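Local coordinates for hydrogenase expression/formation protein (HypB) (Archaeoglobus fulgidus, PDB 2WSM) that binds and probably hydrolyses GTP, binds nickel and zinc, and probably acts in the maturation of hydrogenases, with GTP-dependent dimerization, at residues V137-G142 against E175-D180; E52-E57 against D206-I211; E19-A24 against H97-R102; D144-H149 against K182-R187. All coordinates share one frame; numbering follows the deposited sequence.

The four contacts pack helices around the seven-stranded parallel sheet of a SIMIBI-class P-loop GTPase. Interactions 1 and 4 are neighbours, their centres about 9 Å apart: helix 174-184 meets the end of strand 132-138 in one and the following helix 145-148 in the other. Their segments alternate along the chain and a Lys-176 to Glu-147 salt bridge ties them, so they build one continuous packing surface of helix 174-184. Interaction 3 closes before either opens; it holds the N-terminal helix 12-28, about 33 Å from interaction 1 between centres. Interaction 2, about 26 Å from interaction 1 between centres, joins helix 43-54 to the last helix, 201-212.

Interaction 1 (V137-G142 against E175-D180); sequences VSVTEG and EKMKAD
Met-177 reaches from helix 174-184 over the end of strand 132-138, where its thioether overlaps two valines. The methyl CE packs on Val-137 CG1 at 3.8 Å, while SD lies 4.0 Å from Val-139 CG1, the methionine chain crossing that second valine at about a right angle. With CG anti to the carbonyl carbon (chi1 -63°) and the chain extended at the next torsion, the side chain projects far from its helix; only the turn at the last bond (chi3 72°) folds CE against Val-137. The methyl of Met-177, CE, also comes within 3.9 Å of Gly-142 O, at the far end of the turn. This is the C-terminal end of an inner strand of the parallel sheet of the P-loop GTPase fold, where the strand gives way to a short 3-10 segment and helix 174-184 packs over it. Ile-161 of the adjacent strand and Val-145 of helix 145-148 also touch Met-177, adding apolar neighbours. Away from the methionine, the turn is braced by Glu-141, whose OE2 receives the backbone N of Ser-138 at 2.7 Å from above the carboxylate plane, and by the hydroxyls of Ser-138 and Thr-140, OG to OG1 2.7 Å.

Interaction 2 (E52-E57 against D206-I211); sequences ERIGNE and DFLRGI
The guanidinium of Arg-209 and the carboxylate of Glu-57 lie nearly coplanar, their planes 4° apart, with OE2 of the glutamate at the guanidinium edge. The contact joins two helical regions of the P-loop GTPase fold: helix 43-54, which begins at the probable Walker A motif, with the residues that follow it, and the C-terminal helix 201-212. Both Glu-57 oxygens, OE1 and OE2, stand 4.0 Å from Arg-209 NH1, too far for a salt bridge, so the attraction between the charges is likely to be modest. Asp-206 OD1, one turn earlier on the arginine's own helix, also lies at the guanidinium edge, in its plane, but by NH2; it takes a weak bond from Arg-209 NH2 at 3.5 Å, within a salt bridge. Ile-54 CG2 approaches Arg-209 NH1 obliquely at 3.9 Å. Arg-209 leaves its helix with CG anti to the carbonyl carbon (chi1 -70°) and an extended chain, which carries the guanidinium across to Ile-54 and Glu-57. Arg-53 turns toward Glu-202 in a salt bridge that does join the two helices. Farther in, aliphatic groups meet, and Ile-205 adds to the cover over Ile-54, whose CD1 lies 4.2 Å from Leu-208 CD1.

Interaction 3 (E19-A24 against H97-R102); sequences EKNREA and HMIYHR
Asn-21 carries the tight half of this contact, its amide set between Ile-99 and Tyr-100, where helix 12-28 packs on helix 96-100 of the P-loop GTPase fold. Asn-21 ND2 comes to 3.3 Å from Ile-99 CG1, and OD1 lies 3.4 Å from Tyr-100 CD1. Because OD1 lies near the ring plane, it meets the C-H rim, which is weakly positive, and not the pi face; amide and ring planes are 29° apart. CG stands anti to the carbonyl carbon (chi1 -67°), which sends the amide off its helix into the other segment. Although packed against aliphatic carbon, ND2 is satisfied elsewhere: it donates to the backbone oxygens of Ala-96 and Leu-128, and so links helix 12-28 to the start of helix 96-100 and to the loop at Leu-128. An alanine at this position would take away both donations and is likely to leave those two carbonyls without their amide partner and a gap beside Ile-99. The Lys-20 side is more exposed and covers less area, yet Lys-20 CE, bent round by its last two torsions, still lies only 3.1 Å from Tyr-100 OH. Ile-99, by contrast, turns inward to Met-63 of strand 60-64. The chemistry implies that the helix is held by close packing across the segments and by hydrogen bonds from the Asn-21 amide to backbone oxygens outside them.

Interaction 4 (D144-H149 against K182-R187); sequences DVVEKH and KLINPR
Ile-184 gives by far the most surface to this contact, and its CD1 does the touching. The methyl sits 3.6 Å from Val-146 O and 4.2 Å from Val-146 CG1, while Glu-147 CA lies 4.2 Å from Ile-184 CD1. CG1 of the isoleucine is anti to the carbonyl carbon (chi1 -59°) and its chain is extended from there, which carries CD1 off the last turn of helix 174-184 to the short helix 145-148. Both helices follow strands of the sheet in the nucleotide-binding domain. Val-146 turns CG1 anti to its backbone N, and the two side chains run alongside in opposing senses. Pro-150 and Arg-154 of the next helix flank Ile-184 as well, and Phe-153 packs on Val-146. Glu-147 contributes chiefly backbone here, and its carboxylate is engaged by Lys-176. Just after the short helix, His-149, at the N-cap position of helix 150-154, donates from ND1 to Val-145 O at 2.9 Å, in the carbonyl plane and on a lone pair; its side chain also packs on Glu-151 of the second subunit. Between the segments the contact has no polar bond and is made by one methyl against a valine and backbone, including a carbonyl oxygen, so its hold comes from shape and dispersion.

Interaction 1 (V137-G142 against E175-D180)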
loop_
_atom_site.group_PDB
_atom_site.type_symbol
_atom_site.label_atom_id
_atom_site.label_comp_id
_atom_site.label_asym_id
_atom_site.label_seq_id
_atom_site.Cartn_x
_atom_site.Cartn_y
_atom_site.Cartn_z
ATOM N N VAL A 137 11.874 8.937 -3.907
ATOM C CA VAL A 137 12.671 7.735 -3.735
ATOM C C VAL A 137 14.164 8.073 -3.747
ATOM O O VAL A 137 14.626 8.911 -4.527
ATOM C CB VAL A 137 12.342 6.671 -4.809
ATOM C CG1 VAL A 137 12.849 7.109 -6.181
ATOM C CG2 VAL A 137 12.931 5.336 -4.423
ATOM N N SER A 138 14.911 7.430 -2.865
ATOM C CA SER A 138 16.353 7.622 -2.809
ATOM C C SER A 138 17.044 6.517 -3.611
ATOM O O SER A 138 16.528 5.399 -3.690
ATOM C CB SER A 138 16.826 7.629 -1.349
ATOM O OG SER A 138 18.165 7.181 -1.232
ATOM N N VAL A 139 18.196 6.832 -4.210
ATOM C CA VAL A 139 18.931 5.849 -5.010
ATOM C C VAL A 139 19.447 4.702 -4.158
ATOM O O VAL A 139 19.748 3.631 -4.673
ATOM C CB VAL A 139 20.130 6.456 -5.794
ATOM C CG1 VAL A 139 19.648 7.417 -6.872
ATOM C CG2 VAL A 139 21.136 7.109 -4.848
ATOM N N THR A 140 19.545 4.931 -2.854
ATOM C CA THR A 140 20.028 3.910 -1.930
ATOM C C THR A 140 19.006 2.804 -1.736
ATOM O O THR A 140 19.295 1.791 -1.102
ATOM C CB THR A 140 20.387 4.515 -0.555
ATOM O OG1 THR A 140 19.206 5.039 0.060
ATOM C CG2 THR A 140 21.391 5.645 -0.719
ATOM N N GLU A 141 17.812 2.993 -2.288
ATOM C CA GLU A 141 16.748 1.999 -2.157
ATOM C C GLU A 141 16.842 0.922 -3.238
ATOM O O GLU A 141 16.125 -0.076 -3.196
ATOM C CB GLU A 141 15.374 2.673 -2.198
ATOM C CG GLU A 141 15.086 3.546 -0.988
ATOM C CD GLU A 141 13.841 4.400 -1.161
ATOM O OE1 GLU A 141 12.749 3.833 -1.389
ATOM O OE2 GLU A 141 13.960 5.639 -1.060
ATOM N N GLY A 142 17.735 1.123 -4.198
ATOM C CA GLY A 142 17.829 0.221 -5.332
ATOM C C GLY A 142 17.150 0.815 -6.552
ATOM O O GLY A 142 16.080 1.413 -6.443
ATOM N N GLU A 175 19.566 6.752 -14.424
ATOM C CA GLU A 175 18.860 6.927 -15.688
ATOM C C GLU A 175 17.828 5.830 -15.933
ATOM O O GLU A 175 16.871 6.024 -16.675
ATOM C CB GLU A 175 19.855 7.044 -16.848
ATOM C CG GLU A 175 20.613 8.369 -16.834
ATOM C CD GLU A 175 19.670 9.568 -16.758
ATOM O OE1 GLU A 175 18.786 9.682 -17.638
ATOM O OE2 GLU A 175 19.804 10.392 -15.822
ATOM N N LYS A 176 18.020 4.683 -15.295
ATOM C CA LYS A 176 17.019 3.620 -15.335
ATOM C C LYS A 176 15.826 3.956 -14.431
ATOM O O LYS A 176 14.671 3.686 -14.772
ATOM C CB LYS A 176 17.639 2.302 -14.888
ATOM C CG LYS A 176 16.640 1.191 -14.716
ATOM C CD LYS A 176 17.214 0.039 -13.909
ATOM C CE LYS A 176 16.099 -0.880 -13.439
ATOM N NZ LYS A 176 15.166 -1.219 -14.564
ATOM N N MET A 177 16.111 4.540 -13.270
ATOM C CA MET A 177 15.055 4.913 -12.344
ATOM C C MET A 177 14.171 5.970 -13.002
ATOM O O MET A 177 12.946 5.882 -12.971
ATOM C CB MET A 177 15.642 5.411 -11.017
ATOM C CG MET A 177 16.430 4.352 -10.278
ATOM S SD MET A 177 17.175 4.896 -8.729
ATOM C CE MET A 177 15.731 5.052 -7.678
ATOM N N LYS A 178 14.811 6.950 -13.627
ATOM C CA LYS A 178 14.102 8.001 -14.344
ATOM C C LYS A 178 13.209 7.431 -15.445
ATOM O O LYS A 178 12.030 7.786 -15.537
ATOM C CB LYS A 178 15.100 9.001 -14.933
ATOM C CG LYS A 178 14.462 10.205 -15.597
ATOM C CD LYS A 178 15.516 11.249 -15.963
ATOM C CE LYS A 178 14.921 12.419 -16.751
ATOM N NZ LYS A 178 14.024 13.303 -15.936
ATOM N N ALA A 179 13.775 6.549 -16.271
ATOM C CA ALA A 179 13.058 5.954 -17.399
ATOM C C ALA A 179 11.883 5.074 -16.960
ATOM O O ALA A 179 10.825 5.089 -17.583
ATOM C CB ALA A 179 14.025 5.157 -18.290
ATOM N N ASP A 180 12.072 4.302 -15.894
ATOM C CA ASP A 180 10.986 3.482 -15.358
ATOM C C ASP A 180 9.857 4.375 -14.836
ATOM O O ASP A 180 8.682 4.070 -15.001
ATOM C CB ASP A 180 11.491 2.556 -14.250
ATOM C CG ASP A 180 12.472 1.508 -14.759
ATOM O OD1 ASP A 180 12.512 1.271 -15.975
ATOM O OD2 ASP A 180 13.206 0.916 -13.943
#

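Interaction 2 (E52-E57 against D206-I211)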
loop_
_atom_site.group_PDB
_atom_site.type_symbol
_atom_site.label_atom_id
_atom_site.label_comp_id
_atom_site.label_asym_id
_atom_site.label_seq_id
_atom_site.Cartn_x
_atom_site.Cartn_y
_atom_site.Cartn_z
ATOM N N GLU A 52 13.269 26.571 4.926
ATOM C CA GLU A 52 14.414 27.463 5.048
ATOM C C GLU A 52 14.549 28.401 3.857
ATOM O O GLU A 52 14.923 29.561 4.015
ATOM C CB GLU A 52 15.695 26.658 5.243
ATOM C CG GLU A 52 15.871 26.155 6.663
ATOM C CD GLU A 52 16.704 24.890 6.753
ATOM O OE1 GLU A 52 17.620 24.709 5.920
ATOM O OE2 GLU A 52 16.437 24.080 7.669
ATOM N N ARG A 53 14.226 27.903 2.671
ATOM C CA ARG A 53 14.432 28.668 1.449
ATOM C C ARG A 53 13.329 29.694 1.173
ATOM O O ARG A 53 13.617 30.826 0.797
ATOM C CB ARG A 53 14.620 27.731 0.249
ATOM C CG ARG A 53 14.436 28.401 -1.107
ATOM C CD ARG A 53 15.566 29.373 -1.434
ATOM N NE ARG A 53 16.866 28.706 -1.460
ATOM C CZ ARG A 53 17.437 28.209 -2.555
ATOM N NH1 ARG A 53 18.625 27.620 -2.475
ATOM N NH2 ARG A 53 16.826 28.298 -3.730
ATOM N N ILE A 54 12.074 29.310 1.363
ATOM C CA ILE A 54 10.961 30.198 1.020
ATOM C C ILE A 54 10.011 30.493 2.181
ATOM O O ILE A 54 8.950 31.080 1.977
ATOM C CB ILE A 54 10.122 29.643 -0.160
ATOM C CG1 ILE A 54 9.626 28.229 0.153
ATOM C CG2 ILE A 54 10.921 29.684 -1.467
ATOM C CD1 ILE A 54 8.570 27.724 -0.806
ATOM N N GLY A 55 10.389 30.094 3.393
ATOM C CA GLY A 55 9.540 30.291 4.560
ATOM C C GLY A 55 9.238 31.750 4.879
ATOM O O GLY A 55 8.216 32.062 5.489
ATOM N N ASN A 56 10.128 32.645 4.465
ATOM C CA ASN A 56 9.938 34.076 4.684
ATOM C C ASN A 56 8.971 34.719 3.685
ATOM O O ASN A 56 8.298 35.699 4.007
ATOM C CB ASN A 56 11.284 34.809 4.660
ATOM C CG ASN A 56 12.161 34.464 5.855
ATOM O OD1 ASN A 56 11.669 34.225 6.961
ATOM N ND2 ASN A 56 13.474 34.441 5.636
ATOM N N GLU A 57 8.907 34.166 2.478
ATOM C CA GLU A 57 8.007 34.682 1.450
ATOM C C GLU A 57 6.656 33.966 1.496
ATOM O O GLU A 57 5.644 34.497 1.040
ATOM C CB GLU A 57 8.620 34.505 0.055
ATOM C CG GLU A 57 10.142 34.470 0.020
ATOM C CD GLU A 57 10.680 33.713 -1.193
ATOM O OE1 GLU A 57 11.906 33.458 -1.248
ATOM O OE2 GLU A 57 9.876 33.368 -2.089
ATOM N N ASP A 206 10.818 25.950 -7.735
ATOM C CA ASP A 206 10.071 26.463 -8.881
ATOM C C ASP A 206 8.730 25.757 -9.059
ATOM O O ASP A 206 7.730 26.386 -9.388
ATOM C CB ASP A 206 10.899 26.340 -10.163
ATOM C CG ASP A 206 12.057 27.331 -10.213
ATOM O OD1 ASP A 206 11.936 28.427 -9.624
ATOM O OD2 ASP A 206 13.087 27.011 -10.844
ATOM N N PHE A 207 8.708 24.446 -8.849
ATOM C CA PHE A 207 7.454 23.702 -8.916
ATOM C C PHE A 207 6.472 24.189 -7.851
ATOM O O PHE A 207 5.280 24.334 -8.115
ATOM C CB PHE A 207 7.714 22.207 -8.754
ATOM C CG PHE A 207 6.524 21.428 -8.267
ATOM C CD1 PHE A 207 5.496 21.095 -9.130
ATOM C CD2 PHE A 207 6.448 21.007 -6.949
ATOM C CE1 PHE A 207 4.410 20.368 -8.687
ATOM C CE2 PHE A 207 5.366 20.282 -6.502
ATOM C CZ PHE A 207 4.343 19.963 -7.370
ATOM N N LEU A 208 6.977 24.439 -6.648
ATOM C CA LEU A 208 6.136 24.949 -5.567
ATOM C C LEU A 208 5.585 26.344 -5.880
ATOM O O LEU A 208 4.414 26.613 -5.655
ATOM C CB LEU A 208 6.905 24.974 -4.244
ATOM C CG LEU A 208 7.220 23.639 -3.573
ATOM C CD1 LEU A 208 8.004 23.881 -2.285
ATOM C CD2 LEU A 208 5.939 22.850 -3.299
ATOM N N ARG A 209 6.437 27.227 -6.390
ATOM C CA ARG A 209 5.994 28.563 -6.778
ATOM C C ARG A 209 4.900 28.461 -7.831
ATOM O O ARG A 209 3.897 29.172 -7.773
ATOM C CB ARG A 209 7.161 29.410 -7.301
ATOM C CG ARG A 209 8.164 29.827 -6.228
ATOM C CD ARG A 209 9.255 30.738 -6.795
ATOM N NE ARG A 209 10.165 31.224 -5.759
ATOM C CZ ARG A 209 11.472 30.979 -5.727
ATOM N NH1 ARG A 209 12.215 31.465 -4.739
ATOM N NH2 ARG A 209 12.040 30.257 -6.685
ATOM N N GLY A 210 5.090 27.559 -8.787
ATOM C CA GLY A 210 4.096 27.339 -9.816
ATOM C C GLY A 210 2.725 27.019 -9.246
ATOM O O GLY A 210 1.720 27.578 -9.681
ATOM N N ILE A 211 2.675 26.121 -8.267
ATOM C CA ILE A 211 1.394 25.662 -7.738
ATOM C C ILE A 211 0.738 26.664 -6.781
ATOM O O ILE A 211 -0.464 26.606 -6.540
ATOM C CB ILE A 211 1.523 24.287 -7.054
ATOM C CG1 ILE A 211 2.353 24.399 -5.769
ATOM C CG2 ILE A 211 2.124 23.270 -8.023
ATOM C CD1 ILE A 211 2.337 23.148 -4.902
#

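Interaction 3 (E19-A24 against H97-R102)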
loop_
_atom_site.group_PDB
_atom_site.type_symbol
_atom_site.label_atom_id
_atom_site.label_comp_id
_atom_site.label_asym_id
_atom_site.label_seq_id
_atom_site.Cartn_x
_atom_site.Cartn_y
_atom_site.Cartn_z
ATOM N N GLU A 19 -13.348 14.853 0.469
ATOM C CA GLU A 19 -14.030 15.951 -0.202
ATOM C C GLU A 19 -14.132 17.149 0.729
ATOM O O GLU A 19 -13.975 18.295 0.299
ATOM C CB GLU A 19 -15.431 15.519 -0.649
ATOM C CG GLU A 19 -16.312 16.668 -1.150
ATOM C CD GLU A 19 -17.795 16.293 -1.247
ATOM O OE1 GLU A 19 -18.201 15.246 -0.687
ATOM O OE2 GLU A 19 -18.560 17.058 -1.879
ATOM N N LYS A 20 -14.389 16.885 2.007
ATOM C CA LYS A 20 -14.479 17.961 2.992
ATOM C C LYS A 20 -13.127 18.640 3.206
ATOM O O LYS A 20 -13.048 19.870 3.315
ATOM C CB LYS A 20 -15.028 17.444 4.323
ATOM C CG LYS A 20 -16.483 17.012 4.268
ATOM C CD LYS A 20 -16.805 16.066 5.411
ATOM C CE LYS A 20 -17.076 16.818 6.704
ATOM N NZ LYS A 20 -18.516 17.188 6.831
ATOM N N ASN A 21 -12.067 17.838 3.260
ATOM C CA ASN A 21 -10.725 18.380 3.409
ATOM C C ASN A 21 -10.386 19.262 2.216
ATOM O O ASN A 21 -9.806 20.342 2.371
ATOM C CB ASN A 21 -9.688 17.266 3.586
ATOM C CG ASN A 21 -9.861 16.508 4.898
ATOM O OD1 ASN A 21 -10.608 16.933 5.782
ATOM N ND2 ASN A 21 -9.177 15.374 5.023
ATOM N N ARG A 22 -10.776 18.804 1.031
ATOM C CA ARG A 22 -10.513 19.531 -0.210
ATOM C C ARG A 22 -11.274 20.862 -0.250
ATOM O O ARG A 22 -10.706 21.904 -0.578
ATOM C CB ARG A 22 -10.858 18.654 -1.419
ATOM C CG ARG A 22 -10.505 19.261 -2.765
ATOM C CD ARG A 22 -10.495 18.207 -3.881
ATOM N NE ARG A 22 -9.284 17.385 -3.852
ATOM C CZ ARG A 22 -9.233 16.123 -3.426
ATOM N NH1 ARG A 22 -10.330 15.517 -2.998
ATOM N NH2 ARG A 22 -8.081 15.465 -3.435
ATOM N N GLU A 23 -12.550 20.836 0.113
ATOM C CA GLU A 23 -13.331 22.072 0.151
ATOM C C GLU A 23 -12.773 23.056 1.173
ATOM O O GLU A 23 -12.655 24.247 0.890
ATOM C CB GLU A 23 -14.808 21.783 0.424
ATOM C CG GLU A 23 -15.693 23.027 0.527
ATOM C CD GLU A 23 -15.427 24.066 -0.562
ATOM O OE1 GLU A 23 -14.909 23.709 -1.641
ATOM O OE2 GLU A 23 -15.740 25.255 -0.335
ATOM N N ALA A 24 -12.424 22.553 2.357
ATOM C CA ALA A 24 -11.878 23.400 3.406
ATOM C C ALA A 24 -10.578 24.033 2.937
ATOM O O ALA A 24 -10.355 25.225 3.125
ATOM C CB ALA A 24 -11.656 22.598 4.687
ATOM N N HIS A 97 -9.383 11.124 7.474
ATOM C CA HIS A 97 -9.797 11.294 8.862
ATOM C C HIS A 97 -8.684 11.801 9.769
ATOM O O HIS A 97 -8.937 12.586 10.681
ATOM C CB HIS A 97 -10.375 9.999 9.441
ATOM C CG HIS A 97 -11.106 10.199 10.732
ATOM N ND1 HIS A 97 -10.463 10.277 11.949
ATOM C CD2 HIS A 97 -12.427 10.354 10.994
ATOM C CE1 HIS A 97 -11.356 10.464 12.907
ATOM N NE2 HIS A 97 -12.555 10.513 12.353
ATOM N N MET A 98 -7.458 11.352 9.524
ATOM C CA MET A 98 -6.323 11.745 10.362
ATOM C C MET A 98 -6.031 13.243 10.331
ATOM O O MET A 98 -5.434 13.777 11.263
ATOM C CB MET A 98 -5.056 10.996 9.952
ATOM C CG MET A 98 -4.985 9.568 10.421
ATOM S SD MET A 98 -3.522 8.784 9.730
ATOM C CE MET A 98 -3.887 7.048 10.010
ATOM N N ILE A 99 -6.421 13.921 9.260
ATOM C CA ILE A 99 -6.135 15.342 9.167
ATOM C C ILE A 99 -7.396 16.188 9.216
ATOM O O ILE A 99 -7.326 17.411 9.298
ATOM C CB ILE A 99 -5.353 15.696 7.881
ATOM C CG1 ILE A 99 -6.286 15.693 6.674
ATOM C CG2 ILE A 99 -4.149 14.764 7.697
ATOM C CD1 ILE A 99 -5.567 15.950 5.355
ATOM N N TYR A 100 -8.541 15.525 9.169
ATOM C CA TYR A 100 -9.822 16.203 9.045
ATOM C C TYR A 100 -10.012 17.282 10.107
ATOM O O TYR A 100 -10.450 18.381 9.795
ATOM C CB TYR A 100 -10.947 15.168 9.074
ATOM C CG TYR A 100 -12.334 15.733 9.240
ATOM C CD1 TYR A 100 -12.817 16.709 8.378
ATOM C CD2 TYR A 100 -13.175 15.265 10.244
ATOM C CE1 TYR A 100 -14.087 17.217 8.524
ATOM C CE2 TYR A 100 -14.450 15.767 10.398
ATOM C CZ TYR A 100 -14.901 16.741 9.535
ATOM O OH TYR A 100 -16.172 17.240 9.689
ATOM N N HIS A 101 -9.652 16.975 11.352
ATOM C CA HIS A 101 -9.758 17.944 12.446
ATOM C C HIS A 101 -8.499 18.783 12.625
ATOM O O HIS A 101 -8.454 19.660 13.489
ATOM C CB HIS A 101 -10.059 17.244 13.775
ATOM C CG HIS A 101 -11.217 16.301 13.716
ATOM N ND1 HIS A 101 -12.524 16.730 13.625
ATOM C CD2 HIS A 101 -11.266 14.948 13.750
ATOM C CE1 HIS A 101 -13.328 15.682 13.596
ATOM N NE2 HIS A 101 -12.590 14.589 13.670
ATOM N N ARG A 102 -7.470 18.513 11.830
ATOM C CA ARG A 102 -6.194 19.202 12.004
ATOM C C ARG A 102 -6.052 20.387 11.059
ATOM O O ARG A 102 -5.329 21.340 11.340
ATOM C CB ARG A 102 -5.033 18.227 11.806
ATOM C CG ARG A 102 -5.019 17.055 12.797
ATOM C CD ARG A 102 -4.545 17.499 14.176
ATOM N NE ARG A 102 -5.615 18.115 14.950
ATOM C CZ ARG A 102 -5.433 19.062 15.864
ATOM N NH1 ARG A 102 -6.479 19.554 16.512
ATOM N NH2 ARG A 102 -4.214 19.530 16.120
#

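Interaction 4 (D144-H149 against K182-R187)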
loop_
_atom_site.group_PDB
_atom_site.type_symbol
_atom_site.label_atom_id
_atom_site.label_comp_id
_atom_site.label_asym_id
_atom_site.label_seq_id
_atom_site.Cartn_x
_atom_site.Cartn_y
_atom_site.Cartn_z
ATOM N N ASP A 144 15.644 -0.585 -8.944
ATOM C CA ASP A 144 14.453 -1.309 -9.387
ATOM C C ASP A 144 13.230 -0.986 -8.514
ATOM O O ASP A 144 12.166 -1.579 -8.675
ATOM C CB ASP A 144 14.704 -2.814 -9.360
ATOM C CG ASP A 144 14.951 -3.332 -7.958
ATOM O OD1 ASP A 144 15.370 -2.535 -7.087
ATOM O OD2 ASP A 144 14.727 -4.536 -7.725
ATOM N N VAL A 145 13.392 -0.049 -7.589
ATOM C CA VAL A 145 12.312 0.332 -6.681
ATOM C C VAL A 145 11.129 0.982 -7.413
ATOM O O VAL A 145 9.985 0.794 -7.028
ATOM C CB VAL A 145 12.825 1.265 -5.560
ATOM C CG1 VAL A 145 13.388 2.536 -6.160
ATOM C CG2 VAL A 145 11.715 1.571 -4.543
ATOM N N VAL A 146 11.396 1.733 -8.473
ATOM C CA VAL A 146 10.301 2.307 -9.239
ATOM C C VAL A 146 9.498 1.210 -9.931
ATOM O O VAL A 146 8.273 1.172 -9.835
ATOM C CB VAL A 146 10.779 3.332 -10.283
ATOM C CG1 VAL A 146 9.608 3.775 -11.153
ATOM C CG2 VAL A 146 11.433 4.533 -9.600
ATOM N N GLU A 147 10.185 0.303 -10.614
ATOM C CA GLU A 147 9.481 -0.730 -11.357
ATOM C C GLU A 147 8.766 -1.734 -10.450
ATOM O O GLU A 147 7.781 -2.337 -10.854
ATOM C CB GLU A 147 10.404 -1.421 -12.370
ATOM C CG GLU A 147 11.552 -2.223 -11.784
ATOM C CD GLU A 147 12.352 -2.936 -12.867
ATOM O OE1 GLU A 147 13.576 -3.100 -12.695
ATOM O OE2 GLU A 147 11.755 -3.324 -13.895
ATOM N N LYS A 148 9.263 -1.902 -9.230
ATOM C CA LYS A 148 8.609 -2.749 -8.239
ATOM C C LYS A 148 7.322 -2.132 -7.679
ATOM O O LYS A 148 6.503 -2.841 -7.112
ATOM C CB LYS A 148 9.548 -3.013 -7.059
ATOM C CG LYS A 148 10.616 -4.068 -7.283
ATOM C CD LYS A 148 11.503 -4.136 -6.044
ATOM C CE LYS A 148 12.453 -5.320 -6.075
ATOM N NZ LYS A 148 13.389 -5.293 -4.909
ATOM N N HIS A 149 7.156 -0.815 -7.808
ATOM C CA HIS A 149 6.021 -0.126 -7.175
ATOM C C HIS A 149 5.244 0.773 -8.130
ATOM O O HIS A 149 5.176 1.985 -7.939
ATOM C CB HIS A 149 6.493 0.673 -5.950
ATOM C CG HIS A 149 7.146 -0.174 -4.906
ATOM N ND1 HIS A 149 8.512 -0.294 -4.795
ATOM C CD2 HIS A 149 6.618 -0.986 -3.960
ATOM C CE1 HIS A 149 8.801 -1.122 -3.806
ATOM N NE2 HIS A 149 7.667 -1.560 -3.286
ATOM N N LYS A 182 9.046 7.414 -15.899
ATOM C CA LYS A 182 8.407 8.006 -17.068
ATOM C C LYS A 182 7.535 7.001 -17.822
ATOM O O LYS A 182 6.445 7.334 -18.292
ATOM C CB LYS A 182 9.489 8.563 -17.994
ATOM C CG LYS A 182 8.987 9.101 -19.317
ATOM C CD LYS A 182 10.113 9.832 -20.045
ATOM C CE LYS A 182 10.839 10.777 -19.091
ATOM N NZ LYS A 182 9.880 11.618 -18.307
ATOM N N LEU A 183 8.013 5.769 -17.935
ATOM C CA LEU A 183 7.211 4.724 -18.554
ATOM C C LEU A 183 5.925 4.492 -17.759
ATOM O O LEU A 183 4.838 4.363 -18.334
ATOM C CB LEU A 183 8.000 3.416 -18.648
ATOM C CG LEU A 183 7.295 2.304 -19.429
ATOM C CD1 LEU A 183 7.305 2.627 -20.919
ATOM C CD2 LEU A 183 7.926 0.935 -19.159
ATOM N N ILE A 184 6.066 4.423 -16.436
ATOM C CA ILE A 184 4.939 4.176 -15.546
ATOM C C ILE A 184 4.034 5.408 -15.445
ATOM O O ILE A 184 2.824 5.280 -15.335
ATOM C CB ILE A 184 5.410 3.756 -14.119
ATOM C CG1 ILE A 184 6.270 2.491 -14.182
ATOM C CG2 ILE A 184 4.214 3.518 -13.197
ATOM C CD1 ILE A 184 6.399 1.760 -12.849
ATOM N N ASN A 185 4.621 6.601 -15.499
ATOM C CA ASN A 185 3.852 7.824 -15.277
ATOM C C ASN A 185 4.304 8.936 -16.206
ATOM O O ASN A 185 5.097 9.792 -15.816
ATOM C CB ASN A 185 3.953 8.270 -13.808
ATOM C CG ASN A 185 3.008 9.413 -13.471
ATOM O OD1 ASN A 185 2.635 10.206 -14.335
ATOM N ND2 ASN A 185 2.620 9.504 -12.200
ATOM N N PRO A 186 3.789 8.927 -17.442
ATOM C CA PRO A 186 4.231 9.825 -18.512
ATOM C C PRO A 186 3.967 11.297 -18.202
ATOM O O PRO A 186 4.694 12.156 -18.698
ATOM C CB PRO A 186 3.396 9.371 -19.718
ATOM C CG PRO A 186 2.965 7.987 -19.390
ATOM C CD PRO A 186 2.761 7.984 -17.907
ATOM N N ARG A 187 2.959 11.583 -17.385
ATOM C CA ARG A 187 2.586 12.970 -17.105
ATOM C C ARG A 187 3.385 13.641 -15.977
ATOM O O ARG A 187 3.465 14.869 -15.917
ATOM C CB ARG A 187 1.080 13.077 -16.841
ATOM C CG ARG A 187 0.238 12.713 -18.060
ATOM C CD ARG A 187 -1.258 12.681 -17.769
ATOM N NE ARG A 187 -1.951 11.769 -18.682
ATOM C CZ ARG A 187 -2.216 12.041 -19.959
ATOM N NH1 ARG A 187 -1.852 13.205 -20.481
ATOM N NH2 ARG A 187 -2.843 11.147 -20.719
#